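Local coordinates for protein alginate lyase, family PL7 (Zobellia galactanivorans, PDB 4BE3) that probably cleaves alginate by lyase chemistry, working exolytically from the chain end as a polysaccharide lyase of family PL7, at residues Leu216-Ile227 with Asp241-Ala250. Sequence-based numbering, arbitrary orientation.
Sequences LLKSNFTKKSDI and DGIERENAYA
Ser-219 gives its hydroxyl to the carboxylate of Glu-244, OG to OE1 2.6 Å, meeting that oxygen on its anti side and 30° out of the carboxylate plane. With OG anti to the backbone N (chi1 174°), the same hydroxyl oxygen also accepts Phe-221 N at 2.8 Å, an ST turn that ties the bend to the carboxylate. Glu-244 reaches across because its chain is extended, CG likewise anti to N (chi1 -180°). A water donates to OE1 and accepts from Asn-220 N, while OE2 is held by Tyr-140 OH and Asn-143 N, so both carboxylate oxygens are gripped and the group's rotation is fixed. OE1 also lies at the edge of the Phe-221 ring, 3.8 Å from CD2. An alanine in place of Glu-244 removes the carboxylate and would probably leave Ser-219 OG, Tyr-140 OH and Asn-143 N without their shared mate. Backbone bonds flank this site: Glu-244 N to Phe-221 O, Ser-219 N to Glu-246 O and Tyr-249 N to Leu-216 O. Ile-243 lays CG2 against the Lys-223 to Lys-224 peptide, 3.6 Å from Lys-224 N, and brings CD1 to Thr-222 O. Near the 245-248 type I turn and the overlapping 247-250 type II' turn, the Ala-248 methyl sits over Leu-216 O and Leu-217 CD2 packs on Ala-250 CB at 3.9 Å. This is loop-to-loop packing at the periphery of the PL7 β-jelly roll, about 22 Å from the chain centre to the contact centre: it joins the loop leaving edge strand 210-215 to the loop leading into strand 254-258, helix 229-234 connecting them; Tyr-140 of strand 133-141 touches Leu-216, Phe-221 and Ala-248, and Trp-152 meets the Phe-221 ring edge-to-face.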
loop_
_atom_site.group_PDB
_atom_site.type_symbol
_atom_site.label_atom_id
_atom_site.label_comp_id
_atom_site.label_asym_id
_atom_site.label_seq_id
_atom_site.Cartn_x
_atom_site.Cartn_y
_atom_site.Cartn_z
ATOM N N LEU A 216 11.716 -6.613 10.105
ATOM C CA LEU A 216 10.892 -7.726 9.593
ATOM C C LEU A 216 11.417 -8.381 8.287
ATOM O O LEU A 216 10.801 -9.352 7.813
ATOM C CB LEU A 216 9.523 -7.184 9.272
ATOM C CG LEU A 216 8.771 -6.459 10.440
ATOM C CD1 LEU A 216 7.342 -6.063 9.971
ATOM C CD2 LEU A 216 8.666 -7.583 11.613
ATOM N N LEU A 217 12.619 -7.901 7.855
ATOM C CA LEU A 217 13.230 -8.410 6.626
ATOM C C LEU A 217 14.397 -9.336 6.863
ATOM O O LEU A 217 14.853 -9.949 5.896
ATOM C CB LEU A 217 13.780 -7.225 5.776
ATOM C CG LEU A 217 12.792 -6.069 5.447
ATOM C CD1 LEU A 217 13.467 -5.023 4.493
ATOM C CD2 LEU A 217 11.512 -6.586 4.799
ATOM N N LYS A 218 14.934 -9.365 8.099
ATOM C CA LYS A 218 16.170 -10.185 8.345
ATOM C C LYS A 218 15.885 -10.850 9.715
ATOM O O LYS A 218 15.725 -10.182 10.744
ATOM C CB LYS A 218 17.439 -9.326 8.436
ATOM C CG LYS A 218 17.903 -8.860 7.062
ATOM C CD LYS A 218 18.785 -7.625 7.191
ATOM C CE LYS A 218 19.655 -7.584 5.939
ATOM N NZ LYS A 218 20.973 -6.939 6.167
ATOM N N SER A 219 15.847 -12.157 9.704
ATOM C CA SER A 219 15.494 -12.861 10.948
ATOM C C SER A 219 16.687 -12.880 11.947
ATOM O O SER A 219 17.821 -13.066 11.534
ATOM C CB SER A 219 15.214 -14.306 10.554
ATOM O OG SER A 219 14.995 -15.050 11.739
ATOM N N ASN A 220 16.395 -12.830 13.239
ATOM C CA ASN A 220 17.327 -13.065 14.318
ATOM C C ASN A 220 17.312 -14.527 14.739
ATOM O O ASN A 220 18.028 -14.896 15.723
ATOM C CB ASN A 220 16.838 -12.295 15.617
ATOM C CG ASN A 220 17.022 -10.751 15.560
ATOM O OD1 ASN A 220 17.977 -10.251 14.913
ATOM N ND2 ASN A 220 16.084 -9.964 16.251
ATOM N N PHE A 221 16.475 -15.351 14.092
ATOM C CA PHE A 221 16.165 -16.679 14.649
ATOM C C PHE A 221 16.411 -17.804 13.643
ATOM O O PHE A 221 15.537 -18.660 13.492
ATOM C CB PHE A 221 14.672 -16.710 15.190
ATOM C CG PHE A 221 14.412 -15.661 16.229
ATOM C CD1 PHE A 221 15.231 -15.562 17.398
ATOM C CD2 PHE A 221 13.389 -14.755 16.073
ATOM C CE1 PHE A 221 14.980 -14.601 18.381
ATOM C CE2 PHE A 221 13.094 -13.789 17.081
ATOM C CZ PHE A 221 13.891 -13.691 18.209
ATOM N N THR A 222 17.567 -17.802 12.978
ATOM C CA THR A 222 17.710 -18.677 11.773
ATOM C C THR A 222 18.316 -20.033 12.175
ATOM O O THR A 222 18.377 -20.925 11.342
ATOM C CB THR A 222 18.552 -18.013 10.690
ATOM O OG1 THR A 222 19.849 -17.775 11.253
ATOM C CG2 THR A 222 18.000 -16.588 10.374
ATOM N N LYS A 223 18.745 -20.192 13.446
ATOM C CA LYS A 223 19.146 -21.553 13.919
ATOM C C LYS A 223 18.804 -21.870 15.328
ATOM O O LYS A 223 18.445 -20.950 16.128
ATOM C CB LYS A 223 20.619 -21.801 13.692
ATOM C CG LYS A 223 21.517 -20.613 13.815
ATOM C CD LYS A 223 22.270 -20.518 12.457
ATOM C CE LYS A 223 23.709 -20.022 12.625
ATOM N NZ LYS A 223 23.703 -19.317 13.960
ATOM N N LYS A 224 18.936 -23.156 15.681
ATOM C CA LYS A 224 18.459 -23.598 17.009
ATOM C C LYS A 224 19.101 -22.829 18.149
ATOM O O LYS A 224 18.413 -22.491 19.126
ATOM C CB LYS A 224 18.643 -25.088 17.207
ATOM C CG LYS A 224 17.760 -25.880 16.269
ATOM C CD LYS A 224 16.443 -26.261 16.931
ATOM C CE LYS A 224 15.520 -26.872 15.882
ATOM N NZ LYS A 224 16.292 -27.890 15.118
ATOM N N SER A 225 20.377 -22.464 17.994
ATOM C CA SER A 225 21.114 -21.766 19.048
ATOM C C SER A 225 20.706 -20.288 19.226
ATOM O O SER A 225 21.151 -19.586 20.156
ATOM C CB SER A 225 22.603 -21.891 18.829
ATOM O OG SER A 225 22.878 -21.523 17.517
ATOM N N ASP A 226 19.880 -19.812 18.299
ATOM C CA ASP A 226 19.231 -18.513 18.426
ATOM C C ASP A 226 17.829 -18.509 19.058
ATOM O O ASP A 226 17.313 -17.437 19.351
ATOM C CB ASP A 226 19.053 -17.866 17.035
ATOM C CG ASP A 226 20.372 -17.503 16.358
ATOM O OD1 ASP A 226 21.260 -16.938 17.009
ATOM O OD2 ASP A 226 20.494 -17.792 15.143
ATOM N N ILE A 227 17.216 -19.653 19.320
ATOM C CA ILE A 227 15.894 -19.596 19.958
ATOM C C ILE A 227 16.018 -19.021 21.356
ATOM O O ILE A 227 16.807 -19.535 22.170
ATOM C CB ILE A 227 15.291 -21.008 19.972
ATOM C CG1 ILE A 227 15.226 -21.585 18.562
ATOM C CG2 ILE A 227 13.975 -21.078 20.817
ATOM C CD1 ILE A 227 14.594 -22.964 18.487
ATOM N N ASP A 241 10.298 -25.893 18.454
ATOM C CA ASP A 241 11.684 -25.624 18.296
ATOM C C ASP A 241 11.920 -25.223 16.811
ATOM O O ASP A 241 12.982 -25.508 16.267
ATOM C CB ASP A 241 12.433 -26.902 18.605
ATOM C CG ASP A 241 12.226 -27.978 17.566
ATOM O OD1 ASP A 241 11.117 -28.144 16.968
ATOM O OD2 ASP A 241 13.224 -28.672 17.360
ATOM N N GLY A 242 10.916 -24.544 16.167
ATOM C CA GLY A 242 11.196 -24.112 14.787
ATOM C C GLY A 242 12.261 -23.054 14.679
ATOM O O GLY A 242 12.549 -22.329 15.658
ATOM N N ILE A 243 12.782 -22.920 13.487
ATOM C CA ILE A 243 13.662 -21.842 13.122
ATOM C C ILE A 243 12.924 -20.984 12.072
ATOM O O ILE A 243 11.966 -21.450 11.388
ATOM C CB ILE A 243 15.048 -22.344 12.672
ATOM C CG1 ILE A 243 14.914 -23.292 11.456
ATOM C CG2 ILE A 243 15.770 -22.961 13.918
ATOM C CD1 ILE A 243 16.154 -23.383 10.630
ATOM N N GLU A 244 13.410 -19.764 11.910
ATOM C CA GLU A 244 12.718 -18.817 11.014
ATOM C C GLU A 244 13.464 -18.683 9.704
ATOM O O GLU A 244 14.718 -18.769 9.638
ATOM C CB GLU A 244 12.643 -17.433 11.722
ATOM C CG GLU A 244 11.921 -16.392 10.831
ATOM C CD GLU A 244 11.587 -15.136 11.642
ATOM O OE1 GLU A 244 12.490 -14.706 12.385
ATOM O OE2 GLU A 244 10.479 -14.555 11.446
ATOM N N ARG A 245 12.730 -18.507 8.625
ATOM C CA ARG A 245 13.437 -18.237 7.328
ATOM C C ARG A 245 14.303 -17.004 7.435
ATOM O O ARG A 245 13.961 -16.037 8.148
ATOM C CB ARG A 245 12.520 -17.852 6.292
ATOM C CG ARG A 245 11.322 -18.604 6.234
ATOM C CD ARG A 245 10.463 -17.416 6.016
ATOM N NE ARG A 245 9.614 -17.665 4.937
ATOM C CZ ARG A 245 8.671 -18.604 4.735
ATOM N NH1 ARG A 245 8.251 -19.513 5.526
ATOM N NH2 ARG A 245 8.085 -18.549 3.585
ATOM N N GLU A 246 15.343 -16.985 6.602
ATOM C CA GLU A 246 16.410 -16.033 6.763
ATOM C C GLU A 246 15.858 -14.619 6.557
ATOM O O GLU A 246 16.319 -13.655 7.179
ATOM C CB GLU A 246 17.528 -16.346 5.698
ATOM C CG GLU A 246 18.556 -15.207 5.634
ATOM C CD GLU A 246 19.666 -15.527 4.607
ATOM O OE1 GLU A 246 19.574 -16.559 3.918
ATOM O OE2 GLU A 246 20.620 -14.745 4.512
ATOM N N ASN A 247 14.884 -14.509 5.675
ATOM C CA ASN A 247 14.383 -13.147 5.342
ATOM C C ASN A 247 13.073 -12.827 6.001
ATOM O O ASN A 247 12.343 -11.859 5.598
ATOM C CB ASN A 247 14.236 -12.950 3.851
ATOM C CG ASN A 247 15.610 -13.061 3.128
ATOM O OD1 ASN A 247 15.676 -13.726 2.114
ATOM N ND2 ASN A 247 16.703 -12.462 3.692
ATOM N N ALA A 248 12.781 -13.609 7.065
ATOM C CA ALA A 248 11.592 -13.341 7.887
ATOM C C ALA A 248 10.348 -13.050 7.024
ATOM O O ALA A 248 9.834 -13.937 6.320
ATOM C CB ALA A 248 11.852 -12.188 8.909
ATOM N N TYR A 249 9.736 -11.853 7.168
ATOM C CA TYR A 249 8.464 -11.648 6.484
ATOM C C TYR A 249 8.752 -10.788 5.172
ATOM O O TYR A 249 7.814 -10.172 4.687
ATOM C CB TYR A 249 7.562 -10.800 7.384
ATOM C CG TYR A 249 6.968 -11.697 8.505
ATOM C CD1 TYR A 249 5.843 -12.495 8.204
ATOM C CD2 TYR A 249 7.586 -11.837 9.745
ATOM C CE1 TYR A 249 5.251 -13.297 9.151
ATOM C CE2 TYR A 249 6.971 -12.645 10.736
ATOM C CZ TYR A 249 5.860 -13.334 10.429
ATOM O OH TYR A 249 5.224 -14.174 11.319
ATOM N N ALA A 250 10.051 -10.612 4.811
ATOM C CA ALA A 250 10.331 -9.839 3.486
ATOM C C ALA A 250 9.380 -10.295 2.366
ATOM O O ALA A 250 9.203 -11.523 2.159
ATOM C CB ALA A 250 11.758 -10.061 3.094
HETATM O O HOH W 1 13.433 -12.352 13.634
#